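Local coordinates for protein probable enoyl-CoA hydratase/isomerase (Mycobacterium abscessus, PDB 3SWX) that probably acts on acyl-CoA thioesters as a hydratase or isomerase of the crotonase-like enoyl-CoA hydratase/isomerase family, at residues Y8-I13 and A32-M37; Y18-G23 and T52-A57; K112-G117 and A136-N141; I152-T157 and H179-V184. All blocks are in the same frame, centred on the assembly; numbering follows the deposited sequence.

Contact 1. Residues Y8-I13 and A32-M37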
loop_
_atom_site.group_PDB
_atom_site.type_symbol
_atom_site.label_atom_id
_atom_site.label_comp_id
_atom_site.label_asym_id
_atom_site.label_seq_id
_atom_site.Cartn_x
_atom_site.Cartn_y
_atom_site.Cartn_z
ATOM N N TYR B 8 11.565 13.884 -33.903
ATOM C CA TYR B 8 10.225 14.015 -33.299
ATOM C C TYR B 8 9.679 15.450 -33.350
ATOM O O TYR B 8 10.368 16.392 -32.988
ATOM C CB TYR B 8 10.212 13.515 -31.849
ATOM C CG TYR B 8 10.497 12.036 -31.671
ATOM C CD1 TYR B 8 9.604 11.063 -32.118
ATOM C CD2 TYR B 8 11.654 11.608 -31.029
ATOM C CE1 TYR B 8 9.871 9.701 -31.933
ATOM C CE2 TYR B 8 11.929 10.261 -30.848
ATOM C CZ TYR B 8 11.041 9.315 -31.294
ATOM O OH TYR B 8 11.348 7.988 -31.114
ATOM N N GLU B 9 8.427 15.600 -33.783
ATOM C CA GLU B 9 7.777 16.910 -33.868
ATOM C C GLU B 9 7.320 17.434 -32.508
ATOM O O GLU B 9 7.355 18.638 -32.286
ATOM C CB GLU B 9 6.554 16.843 -34.798
ATOM N N THR B 10 6.846 16.542 -31.624
ATOM C CA THR B 10 6.226 16.934 -30.343
ATOM C C THR B 10 7.038 16.587 -29.076
ATOM O O THR B 10 6.586 16.852 -27.965
ATOM C CB THR B 10 4.826 16.295 -30.210
ATOM O OG1 THR B 10 4.942 14.861 -30.076
ATOM C CG2 THR B 10 3.977 16.630 -31.459
ATOM N N LEU B 11 8.219 15.999 -29.235
ATOM C CA LEU B 11 9.103 15.719 -28.098
ATOM C C LEU B 11 10.481 16.337 -28.288
ATOM O O LEU B 11 11.011 16.338 -29.393
ATOM C CB LEU B 11 9.306 14.218 -27.920
ATOM C CG LEU B 11 8.050 13.374 -27.907
ATOM C CD1 LEU B 11 8.438 11.893 -27.964
ATOM C CD2 LEU B 11 7.279 13.732 -26.663
ATOM N N ARG B 12 11.049 16.825 -27.191
ATOM C CA ARG B 12 12.406 17.273 -27.161
ATOM C C ARG B 12 13.241 16.189 -26.480
ATOM O O ARG B 12 13.054 15.904 -25.284
ATOM C CB ARG B 12 12.516 18.584 -26.382
ATOM C CG ARG B 12 13.929 19.125 -26.328
ATOM C CD ARG B 12 14.062 20.167 -25.247
ATOM N NE ARG B 12 15.380 20.784 -25.270
ATOM C CZ ARG B 12 15.781 21.743 -24.444
ATOM N NH1 ARG B 12 14.968 22.220 -23.511
ATOM N NH2 ARG B 12 17.007 22.228 -24.541
ATOM N N ILE B 13 14.156 15.593 -27.229
ATOM C CA ILE B 13 14.949 14.503 -26.721
ATOM C C ILE B 13 16.427 14.865 -26.619
ATOM O O ILE B 13 17.003 15.435 -27.546
ATOM C CB ILE B 13 14.739 13.236 -27.594
ATOM C CG1 ILE B 13 13.309 12.706 -27.355
ATOM C CG2 ILE B 13 15.805 12.178 -27.277
ATOM C CD1 ILE B 13 13.129 11.232 -27.541
ATOM N N ALA B 32 -0.911 19.095 -24.181
ATOM C CA ALA B 32 -2.044 18.193 -24.327
ATOM C C ALA B 32 -1.669 17.071 -25.294
ATOM O O ALA B 32 -1.058 17.320 -26.326
ATOM C CB ALA B 32 -3.305 18.954 -24.844
ATOM N N PHE B 33 -2.003 15.837 -24.945
ATOM C CA PHE B 33 -1.671 14.686 -25.787
ATOM C C PHE B 33 -2.623 14.609 -26.985
ATOM O O PHE B 33 -3.804 14.273 -26.849
ATOM C CB PHE B 33 -1.692 13.392 -24.985
ATOM C CG PHE B 33 -0.411 13.107 -24.256
ATOM C CD1 PHE B 33 0.623 12.419 -24.874
ATOM C CD2 PHE B 33 -0.240 13.517 -22.939
ATOM C CE1 PHE B 33 1.805 12.137 -24.180
ATOM C CE2 PHE B 33 0.939 13.255 -22.256
ATOM C CZ PHE B 33 1.959 12.566 -22.880
ATOM N N ASP B 34 -2.107 14.987 -28.152
ATOM C CA ASP B 34 -2.818 14.745 -29.406
ATOM C C ASP B 34 -2.361 13.383 -29.944
ATOM O O ASP B 34 -1.539 12.715 -29.300
ATOM C CB ASP B 34 -2.618 15.895 -30.413
ATOM C CG ASP B 34 -1.168 16.061 -30.892
ATOM O OD1 ASP B 34 -0.209 15.623 -30.209
ATOM O OD2 ASP B 34 -0.997 16.680 -31.965
ATOM N N LYS B 35 -2.902 12.967 -31.092
ATOM C CA LYS B 35 -2.530 11.693 -31.701
ATOM C C LYS B 35 -1.004 11.606 -31.922
ATOM O O LYS B 35 -0.378 10.593 -31.578
ATOM C CB LYS B 35 -3.276 11.470 -33.025
ATOM N N THR B 36 -0.408 12.667 -32.460
ATOM C CA THR B 36 1.029 12.647 -32.757
ATOM C C THR B 36 1.868 12.439 -31.481
ATOM O O THR B 36 2.700 11.538 -31.445
ATOM C CB THR B 36 1.480 13.915 -33.537
ATOM O OG1 THR B 36 0.682 14.034 -34.712
ATOM C CG2 THR B 36 2.983 13.854 -33.941
ATOM N N MET B 37 1.633 13.220 -30.427
ATOM C CA MET B 37 2.460 13.088 -29.210
ATOM C C MET B 37 2.233 11.758 -28.486
ATOM O O MET B 37 3.174 11.178 -27.948
ATOM C CB MET B 37 2.283 14.264 -28.242
ATOM C CG MET B 37 3.459 14.378 -27.258
ATOM S SD MET B 37 3.553 15.932 -26.369
ATOM C CE MET B 37 1.951 15.986 -25.548
#
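Thr10 presses its side chain against Met37 where the N-terminal segment 8-13 passes the first turn of helix 35-50, and this is the tight part of the contact. OG1 of Thr10 lies 3.2 Å from CA of Met37 and just as near to its CG. The hydroxyl gets there because chi1 of 68° sets OG1 between the backbone N and the carbonyl carbon, while CG2 stands opposite the carbonyl carbon, beside the backbone N, and meets CG2 of Thr36 at 3.9 Å. Met37 runs on past Thr10, its SD 3.5 Å from the carbonyl O of Thr10, and then bends at chi3 (58°) to bring CE over the centre of the Phe33 ring. Leu11 backs this up from the strand: its CD2 reaches CG of Met37 at 3.9 Å.

The packing thins out around Thr36, which is partly exposed and meets Thr10 through that one methyl pair. Asp34 N-caps the helix, its OD1 taking the N-H of Met37 at 3.0 Å from above the carboxylate plane.

No hydrogen bond joins the two segments directly. The hydroxyl of Thr10 bonds instead to Glu40 one turn further along the helix, and the same carboxylate receives the N-H of Glu9. The seam between strand and helix is therefore mostly apolar, with its polar tie lying just beside it at Glu40.

Contact 2. Residues Y18-G23 and T52-A57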
loop_
_atom_site.group_PDB
_atom_site.type_symbol
_atom_site.label_atom_id
_atom_site.label_comp_id
_atom_site.label_asym_id
_atom_site.label_seq_id
_atom_site.Cartn_x
_atom_site.Cartn_y
_atom_site.Cartn_z
ATOM N N TYR B 18 24.318 7.828 -19.954
ATOM C CA TYR B 18 23.404 6.686 -19.904
ATOM C C TYR B 18 21.933 7.079 -19.682
ATOM O O TYR B 18 21.059 6.219 -19.629
ATOM C CB TYR B 18 23.808 5.756 -18.763
ATOM C CG TYR B 18 25.180 5.134 -18.866
ATOM C CD1 TYR B 18 25.500 4.298 -19.907
ATOM C CD2 TYR B 18 26.135 5.356 -17.882
ATOM C CE1 TYR B 18 26.755 3.691 -19.992
ATOM C CE2 TYR B 18 27.401 4.755 -17.949
ATOM C CZ TYR B 18 27.702 3.925 -19.006
ATOM O OH TYR B 18 28.945 3.335 -19.079
ATOM N N VAL B 19 21.647 8.369 -19.540
ATOM C CA VAL B 19 20.299 8.797 -19.202
ATOM C C VAL B 19 19.621 9.456 -20.396
ATOM O O VAL B 19 20.179 10.377 -20.984
ATOM C CB VAL B 19 20.311 9.779 -18.013
ATOM C CG1 VAL B 19 18.902 10.337 -17.753
ATOM C CG2 VAL B 19 20.855 9.102 -16.773
ATOM N N LEU B 20 18.421 8.987 -20.737
ATOM C CA LEU B 20 17.582 9.624 -21.754
ATOM C C LEU B 20 16.672 10.665 -21.115
ATOM O O LEU B 20 16.056 10.404 -20.070
ATOM C CB LEU B 20 16.702 8.592 -22.450
ATOM C CG LEU B 20 16.013 9.031 -23.747
ATOM C CD1 LEU B 20 17.048 9.245 -24.823
ATOM C CD2 LEU B 20 15.034 7.936 -24.195
ATOM N N VAL B 21 16.604 11.840 -21.722
ATOM C CA VAL B 21 15.770 12.933 -21.217
ATOM C C VAL B 21 14.752 13.306 -22.300
ATOM O O VAL B 21 15.110 13.801 -23.362
ATOM C CB VAL B 21 16.633 14.165 -20.800
ATOM C CG1 VAL B 21 15.780 15.269 -20.194
ATOM C CG2 VAL B 21 17.716 13.768 -19.794
ATOM N N ILE B 22 13.477 13.055 -22.015
ATOM C CA ILE B 22 12.407 13.277 -22.971
ATOM C C ILE B 22 11.529 14.371 -22.450
ATOM O O ILE B 22 11.023 14.282 -21.313
ATOM C CB ILE B 22 11.511 12.031 -23.131
ATOM C CG1 ILE B 22 12.342 10.811 -23.561
ATOM C CG2 ILE B 22 10.342 12.318 -24.109
ATOM C CD1 ILE B 22 11.601 9.458 -23.329
ATOM N N GLY B 23 11.342 15.404 -23.272
ATOM C CA GLY B 23 10.497 16.532 -22.909
ATOM C C GLY B 23 9.246 16.580 -23.772
ATOM O O GLY B 23 9.340 16.610 -25.000
ATOM N N THR B 52 20.521 -0.637 -25.438
ATOM C CA THR B 52 21.297 -1.138 -24.307
ATOM C C THR B 52 22.308 -0.111 -23.738
ATOM O O THR B 52 22.905 -0.342 -22.674
ATOM C CB THR B 52 22.050 -2.411 -24.695
ATOM O OG1 THR B 52 22.959 -2.098 -25.744
ATOM C CG2 THR B 52 21.081 -3.512 -25.175
ATOM N N ASP B 53 22.514 1.008 -24.433
ATOM C CA ASP B 53 23.367 2.074 -23.905
ATOM C C ASP B 53 22.641 2.903 -22.837
ATOM O O ASP B 53 23.279 3.676 -22.116
ATOM C CB ASP B 53 23.816 3.030 -25.015
ATOM C CG ASP B 53 24.882 2.444 -25.913
ATOM O OD1 ASP B 53 25.497 1.411 -25.559
ATOM O OD2 ASP B 53 25.112 3.044 -26.986
ATOM N N LEU B 54 21.323 2.764 -22.737
ATOM C CA LEU B 54 20.544 3.604 -21.836
ATOM C C LEU B 54 20.149 2.833 -20.584
ATOM O O LEU B 54 19.696 1.697 -20.661
ATOM C CB LEU B 54 19.331 4.175 -22.560
ATOM C CG LEU B 54 19.699 5.053 -23.763
ATOM C CD1 LEU B 54 18.442 5.476 -24.553
ATOM C CD2 LEU B 54 20.533 6.296 -23.346
ATOM N N ARG B 55 20.330 3.472 -19.434
ATOM C CA ARG B 55 20.118 2.832 -18.147
ATOM C C ARG B 55 18.965 3.428 -17.332
ATOM O O ARG B 55 18.565 2.836 -16.335
ATOM C CB ARG B 55 21.410 2.929 -17.325
ATOM C CG ARG B 55 22.609 2.241 -17.979
ATOM C CD ARG B 55 23.859 2.316 -17.119
ATOM N NE ARG B 55 24.916 1.484 -17.699
ATOM C CZ ARG B 55 26.057 1.155 -17.084
ATOM N NH1 ARG B 55 26.319 1.579 -15.858
ATOM N NH2 ARG B 55 26.934 0.372 -17.688
ATOM N N ALA B 56 18.484 4.604 -17.739
ATOM C CA ALA B 56 17.408 5.333 -17.062
ATOM C C ALA B 56 16.811 6.352 -18.026
ATOM O O ALA B 56 17.461 6.759 -18.982
ATOM C CB ALA B 56 17.923 6.027 -15.832
ATOM N N ALA B 57 15.567 6.738 -17.796
ATOM C CA ALA B 57 14.924 7.758 -18.603
ATOM C C ALA B 57 14.143 8.733 -17.702
ATOM O O ALA B 57 13.500 8.319 -16.732
ATOM C CB ALA B 57 13.997 7.137 -19.671
#
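Val19-Leu20 and Ala56-Ala57 pair as parallel strands, Val19 bridged to Ala56 and Leu20 to Ala57. Just before the pairing, the loop residue Arg55 gives its backbone N-H to Tyr18 O at 2.8 Å, almost straight at 175°; within it, Leu20 N gives to Ala56 O at 3.0 Å. A close CA-H...O contact follows, Ala57 CA standing 3.2 Å from Leu20 O.

Where the strands begin, Arg55 lies along the Tyr18 side chain, both pointing the same way. The arginine is extended from CG to NE, which lays its length over one ring face: CD makes a CH-pi contact, and the guanidinium stacks flat beyond it, planes 10° apart and centres 3.9 Å apart. This is a cation-pi pair as well. Carbonyl O of Asp53 meets the ring at its edge instead, 3.2 Å from CD1 of Tyr18. NH1 and NH2 of Arg55 are also hydrogen-bonded to the carbonyls of Ala205 and Phe262, outside the two segments, which holds the guanidinium over the ring.

Further in, the contact turns apolar. CD1 of Leu20 touches CD1 of Leu54 at 4.0 Å, and CB of Leu20 faces CB of Ala57.

These are the two strands of a right-handed beta-alpha-beta unit whose connection is helix 35-50. Tyr48 of that helix packs on Leu20, Leu54 and Ala57, whereas Val19 and Ala56 face Ala201 of helix 193-205. On its other edge strand 19-24 pairs antiparallel with strand 11-16.

Contact 3. Residues K112-G117 and A136-N141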
loop_
_atom_site.group_PDB
_atom_site.type_symbol
_atom_site.label_atom_id
_atom_site.label_comp_id
_atom_site.label_asym_id
_atom_site.label_seq_id
_atom_site.Cartn_x
_atom_site.Cartn_y
_atom_site.Cartn_z
ATOM N N LYS B 112 0.132 22.350 -13.416
ATOM C CA LYS B 112 -0.985 21.391 -13.461
ATOM C C LYS B 112 -0.622 20.042 -14.053
ATOM O O LYS B 112 -0.005 19.933 -15.143
ATOM C CB LYS B 112 -2.172 21.970 -14.223
ATOM C CG LYS B 112 -2.770 23.162 -13.498
ATOM C CD LYS B 112 -4.047 23.647 -14.172
ATOM C CE LYS B 112 -4.691 24.780 -13.389
ATOM N NZ LYS B 112 -6.059 25.010 -13.919
ATOM N N VAL B 113 -1.010 19.010 -13.323
ATOM C CA VAL B 113 -0.877 17.652 -13.756
ATOM C C VAL B 113 -2.322 17.127 -13.789
ATOM O O VAL B 113 -2.906 16.778 -12.730
ATOM C CB VAL B 113 0.008 16.849 -12.780
ATOM C CG1 VAL B 113 0.134 15.389 -13.232
ATOM C CG2 VAL B 113 1.401 17.494 -12.654
ATOM N N LEU B 114 -2.931 17.118 -14.977
ATOM C CA LEU B 114 -4.317 16.701 -15.084
ATOM C C LEU B 114 -4.437 15.316 -15.677
ATOM O O LEU B 114 -3.644 14.944 -16.528
ATOM C CB LEU B 114 -5.125 17.673 -15.946
ATOM C CG LEU B 114 -5.006 19.163 -15.612
ATOM C CD1 LEU B 114 -5.739 20.015 -16.681
ATOM C CD2 LEU B 114 -5.520 19.423 -14.220
ATOM N N THR B 115 -5.469 14.596 -15.231
ATOM C CA THR B 115 -5.944 13.370 -15.844
ATOM C C THR B 115 -4.798 12.395 -16.196
ATOM O O THR B 115 -4.179 11.798 -15.308
ATOM C CB THR B 115 -6.860 13.703 -17.078
ATOM O OG1 THR B 115 -6.117 14.435 -18.055
ATOM C CG2 THR B 115 -8.076 14.536 -16.664
ATOM N N LEU B 116 -4.490 12.280 -17.486
ATOM C CA LEU B 116 -3.462 11.351 -17.973
ATOM C C LEU B 116 -2.085 11.633 -17.403
ATOM O O LEU B 116 -1.255 10.727 -17.312
ATOM C CB LEU B 116 -3.368 11.385 -19.498
ATOM C CG LEU B 116 -4.384 10.620 -20.313
ATOM C CD1 LEU B 116 -4.050 10.850 -21.809
ATOM C CD2 LEU B 116 -4.387 9.117 -19.966
ATOM N N GLY B 117 -1.835 12.882 -17.017
ATOM C CA GLY B 117 -0.565 13.250 -16.396
ATOM C C GLY B 117 -0.313 12.552 -15.065
ATOM O O GLY B 117 0.800 12.141 -14.766
ATOM N N ALA B 136 -5.184 17.020 -10.629
ATOM C CA ALA B 136 -6.635 16.819 -10.657
ATOM C C ALA B 136 -7.069 15.708 -11.615
ATOM O O ALA B 136 -6.796 15.756 -12.834
ATOM C CB ALA B 136 -7.352 18.129 -10.981
ATOM N N GLN B 137 -7.779 14.728 -11.046
ATOM C CA GLN B 137 -8.306 13.600 -11.769
ATOM C C GLN B 137 -9.719 13.987 -12.247
ATOM O O GLN B 137 -10.745 13.591 -11.656
ATOM C CB GLN B 137 -8.301 12.365 -10.859
ATOM C CG GLN B 137 -8.326 11.031 -11.583
ATOM C CD GLN B 137 -6.967 10.595 -12.097
ATOM O OE1 GLN B 137 -6.111 10.153 -11.322
ATOM N NE2 GLN B 137 -6.768 10.693 -13.408
ATOM N N LEU B 138 -9.754 14.751 -13.341
ATOM C CA LEU B 138 -10.965 15.415 -13.801
ATOM C C LEU B 138 -11.980 14.549 -14.569
ATOM O O LEU B 138 -13.072 15.025 -14.909
ATOM C CB LEU B 138 -10.584 16.635 -14.669
ATOM C CG LEU B 138 -9.859 17.798 -13.974
ATOM C CD1 LEU B 138 -9.385 18.825 -15.011
ATOM C CD2 LEU B 138 -10.738 18.493 -12.917
ATOM N N GLU B 139 -11.633 13.296 -14.855
ATOM C CA GLU B 139 -12.423 12.478 -15.783
ATOM C C GLU B 139 -13.892 12.371 -15.388
ATOM O O GLU B 139 -14.771 12.622 -16.222
ATOM C CB GLU B 139 -11.801 11.078 -15.964
ATOM C CG GLU B 139 -10.420 11.060 -16.693
ATOM C CD GLU B 139 -9.205 11.160 -15.740
ATOM O OE1 GLU B 139 -9.340 11.677 -14.600
ATOM O OE2 GLU B 139 -8.095 10.723 -16.148
ATOM N N VAL B 140 -14.185 12.052 -14.129
ATOM C CA VAL B 140 -15.590 11.926 -13.721
ATOM C C VAL B 140 -16.351 13.262 -13.800
ATOM O O VAL B 140 -17.572 13.271 -13.937
ATOM C CB VAL B 140 -15.778 11.306 -12.315
ATOM C CG1 VAL B 140 -15.188 9.890 -12.276
ATOM C CG2 VAL B 140 -15.214 12.231 -11.224
ATOM N N ASN B 141 -15.629 14.376 -13.746
ATOM C CA ASN B 141 -16.229 15.694 -13.983
ATOM C C ASN B 141 -16.639 15.889 -15.448
ATOM O O ASN B 141 -17.411 16.779 -15.748
ATOM C CB ASN B 141 -15.271 16.810 -13.534
ATOM C CG ASN B 141 -15.900 18.213 -13.614
ATOM O OD1 ASN B 141 -15.523 19.025 -14.460
ATOM N ND2 ASN B 141 -16.838 18.494 -12.723
#
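Bends at chi2 in Gln137 (81°) and Glu139 (91°) turn both chains back toward Thr115. The CB of Gln137 points away from segment 112-117, yet the bend returns NE2 to within 3.4 Å of Thr115 O, a weak hydrogen bond. The same NE2 bonds well to Glu139 OE1, 3.0 Å away on the syn side of the carboxylate and nearly in the amide plane of Gln137, and weakly to Glu139 OE2.

That carboxylate lies against Thr115, with OE2 3.4 Å from CB. Thr115 presents carbon here rather than its hydroxyl: CG2 touches the carboxyl carbon CD of Glu139 and also comes 3.8 Å from CB of Leu138.

Behind these side chains runs a short parallel pairing. Ala136 N bonds to Val113 O at 3.1 Å, and Thr115 N bonds to Ala136 O at 3.0 Å with an angle of 174°. Leu114 and Ala136 put their side chains on one face, where CD2 of Leu114 meets CB of Ala136 and then CD1 of Leu138. Past Ala136 the chain folds through an inverse gamma turn centred on Gln137, while on the other side Thr115 takes the N-cap position of helix 116-123.

Val140 and Asn141 reach a second subunit of the trimer. Helix 116-123 adds Glu119 beside Gln137 and Glu139, so the Gln137 amide orients the Glu139 carboxylate next to Glu119; these two acids probably correspond to the paired catalytic glutamates of crotonases.

Contact 4. Residues I152-T157 and H179-V184; sequences IRFPRT and HRIGIV
Phe154 of helix 150-158 reaches across to Ile181 and Ile183, which follow helix 175-180. From its CB, chi1 of -158° carries CG opposite the backbone N and sends the ring out to the loop. CD2 packs on OE1 of Gln137. On the far side of the ring, CE1 meets CD1 of Ile181 at 3.8 Å, in the ring plane at the edge, and CD1 of Ile183 at 3.6 Å. CZ, the tip, also lies 3.6 Å from CD1 of Ile183.

One turn on, Thr157 turns its methyl to the loop. CG2 sits 3.2 Å from the carbonyl O of Gly182, tight against the backbone. Gly182 takes a positive phi (98°), and its carbonyl C lies close to the same methyl. After the turn the chain is held by His179, whose ND1 bonds to Val184 O at 3.0 Å.

Leu122 of helix 116-123 packs on Phe154 and Thr157, while Met167 and Phe173 add to the surroundings of the ring. Arg156 makes a salt bridge to Asp227 of a second subunit. This is helix-to-loop packing in the crotonase fold, at the passage from helix 175-180 to strand 186-188 of the main sheet.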
loop_
_atom_site.group_PDB
_atom_site.type_symbol
_atom_site.label_atom_id
_atom_site.label_comp_id
_atom_site.label_asym_id
_atom_site.label_seq_id
_atom_site.Cartn_x
_atom_site.Cartn_y
_atom_site.Cartn_z
ATOM N N ILE B 152 -6.132 1.369 -10.830
ATOM C CA ILE B 152 -5.329 0.253 -10.349
ATOM C C ILE B 152 -4.221 0.771 -9.421
ATOM O O ILE B 152 -4.075 0.300 -8.299
ATOM C CB ILE B 152 -4.677 -0.524 -11.525
ATOM C CG1 ILE B 152 -5.751 -1.105 -12.435
ATOM C CG2 ILE B 152 -3.707 -1.638 -11.000
ATOM C CD1 ILE B 152 -5.258 -1.490 -13.840
ATOM N N ARG B 153 -3.477 1.772 -9.892
ATOM C CA ARG B 153 -2.247 2.182 -9.232
ATOM C C ARG B 153 -2.415 3.209 -8.136
ATOM O O ARG B 153 -1.600 3.247 -7.250
ATOM C CB ARG B 153 -1.249 2.703 -10.265
ATOM C CG ARG B 153 -0.890 1.630 -11.291
ATOM C CD ARG B 153 -0.228 2.198 -12.499
ATOM N NE ARG B 153 0.101 1.115 -13.428
ATOM C CZ ARG B 153 0.291 1.253 -14.734
ATOM N NH1 ARG B 153 0.155 2.423 -15.318
ATOM N NH2 ARG B 153 0.578 0.188 -15.460
ATOM N N PHE B 154 -3.426 4.075 -8.228
ATOM C CA PHE B 154 -3.589 5.145 -7.255
ATOM C C PHE B 154 -3.981 4.526 -5.887
ATOM O O PHE B 154 -3.352 4.827 -4.868
ATOM C CB PHE B 154 -4.601 6.179 -7.782
ATOM C CG PHE B 154 -4.508 7.583 -7.173
ATOM C CD1 PHE B 154 -3.933 7.832 -5.955
ATOM C CD2 PHE B 154 -5.126 8.640 -7.829
ATOM C CE1 PHE B 154 -3.928 9.133 -5.413
ATOM C CE2 PHE B 154 -5.115 9.921 -7.312
ATOM C CZ PHE B 154 -4.505 10.173 -6.097
ATOM N N PRO B 155 -4.984 3.622 -5.860
ATOM C CA PRO B 155 -5.288 2.942 -4.598
ATOM C C PRO B 155 -4.132 2.117 -4.018
ATOM O O PRO B 155 -3.963 2.062 -2.798
ATOM C CB PRO B 155 -6.479 2.037 -4.970
ATOM C CG PRO B 155 -7.086 2.696 -6.120
ATOM C CD PRO B 155 -5.916 3.197 -6.913
ATOM N N ARG B 156 -3.339 1.489 -4.880
ATOM C CA ARG B 156 -2.177 0.707 -4.431
ATOM C C ARG B 156 -1.108 1.601 -3.806
ATOM O O ARG B 156 -0.579 1.276 -2.765
ATOM C CB ARG B 156 -1.582 -0.111 -5.606
ATOM C CG ARG B 156 -0.650 -1.277 -5.208
ATOM C CD ARG B 156 0.086 -1.856 -6.453
ATOM N NE ARG B 156 -0.855 -2.658 -7.131
ATOM C CZ ARG B 156 -1.064 -2.782 -8.429
ATOM N NH1 ARG B 156 -0.349 -2.189 -9.384
ATOM N NH2 ARG B 156 -2.055 -3.575 -8.737
ATOM N N THR B 157 -0.782 2.729 -4.437
ATOM C CA THR B 157 0.197 3.645 -3.863
ATOM C C THR B 157 -0.316 4.442 -2.661
ATOM O O THR B 157 0.369 4.557 -1.670
ATOM C CB THR B 157 0.704 4.645 -4.896
ATOM O OG1 THR B 157 1.196 3.941 -6.035
ATOM C CG2 THR B 157 1.829 5.477 -4.311
ATOM N N HIS B 179 2.685 14.104 -2.203
ATOM C CA HIS B 179 3.846 13.567 -1.531
ATOM C C HIS B 179 3.454 12.807 -0.263
ATOM O O HIS B 179 4.025 11.748 0.035
ATOM C CB HIS B 179 4.783 14.725 -1.202
ATOM C CG HIS B 179 5.977 14.340 -0.402
ATOM N ND1 HIS B 179 6.953 13.500 -0.890
ATOM C CD2 HIS B 179 6.387 14.716 0.831
ATOM C CE1 HIS B 179 7.906 13.366 0.014
ATOM N NE2 HIS B 179 7.589 14.093 1.066
ATOM N N ARG B 180 2.475 13.345 0.466
ATOM C CA ARG B 180 1.961 12.698 1.679
ATOM C C ARG B 180 1.453 11.296 1.356
ATOM O O ARG B 180 1.778 10.331 2.054
ATOM C CB ARG B 180 0.820 13.480 2.316
ATOM C CG ARG B 180 0.563 13.051 3.779
ATOM C CD ARG B 180 -0.618 13.805 4.393
ATOM N NE ARG B 180 -1.864 13.521 3.688
ATOM C CZ ARG B 180 -2.644 12.459 3.894
ATOM N NH1 ARG B 180 -2.325 11.553 4.808
ATOM N NH2 ARG B 180 -3.755 12.314 3.180
ATOM N N ILE B 181 0.697 11.189 0.268
ATOM C CA ILE B 181 0.043 9.929 -0.054
ATOM C C ILE B 181 0.840 9.020 -0.973
ATOM O O ILE B 181 0.327 7.992 -1.393
ATOM C CB ILE B 181 -1.394 10.150 -0.553
ATOM C CG1 ILE B 181 -1.427 10.758 -1.961
ATOM C CG2 ILE B 181 -2.149 11.033 0.476
ATOM C CD1 ILE B 181 -2.831 11.150 -2.426
ATOM N N GLY B 182 2.082 9.390 -1.293
ATOM C CA GLY B 182 3.027 8.464 -1.919
ATOM C C GLY B 182 3.201 8.526 -3.428
ATOM O O GLY B 182 4.041 7.788 -3.972
ATOM N N ILE B 183 2.424 9.365 -4.113
ATOM C CA ILE B 183 2.567 9.524 -5.573
ATOM C C ILE B 183 3.863 10.260 -5.939
ATOM O O ILE B 183 4.494 9.965 -6.943
ATOM C CB ILE B 183 1.449 10.413 -6.200
ATOM C CG1 ILE B 183 0.077 9.807 -6.089
ATOM C CG2 ILE B 183 1.704 10.630 -7.701
ATOM C CD1 ILE B 183 -0.991 10.800 -6.733
ATOM N N VAL B 184 4.221 11.257 -5.141
ATOM C CA VAL B 184 5.405 12.070 -5.388
ATOM C C VAL B 184 6.471 11.723 -4.355
ATOM O O VAL B 184 6.192 11.759 -3.159
ATOM C CB VAL B 184 5.054 13.566 -5.259
ATOM C CG1 VAL B 184 6.342 14.429 -5.128
ATOM C CG2 VAL B 184 4.219 14.005 -6.444
#

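How the contacts relate
From the N terminus, contact 1 joins strand 11-16 to the start of helix 35-50. Contact 2 opens before that closes, on strand 19-24, and ends at strand 56-61, so the two cross. They also touch: strands 11-16 and 19-24 are sheet neighbours, with Arg12 O probably hydrogen-bonded to Gly23 N. Contacts 3 and 4 follow in series, each closing its own loop. Contact 3 pairs strands 112-114 and 134-136 in the short second sheet and sets the loop after 134-136 beside the start of helix 116-123; contact 4 ties helix 150-158 to the turn before strand 186-188. These two touch through Gln137 and Phe154, reach the second subunit, and lie across the chain's centre from contact 2.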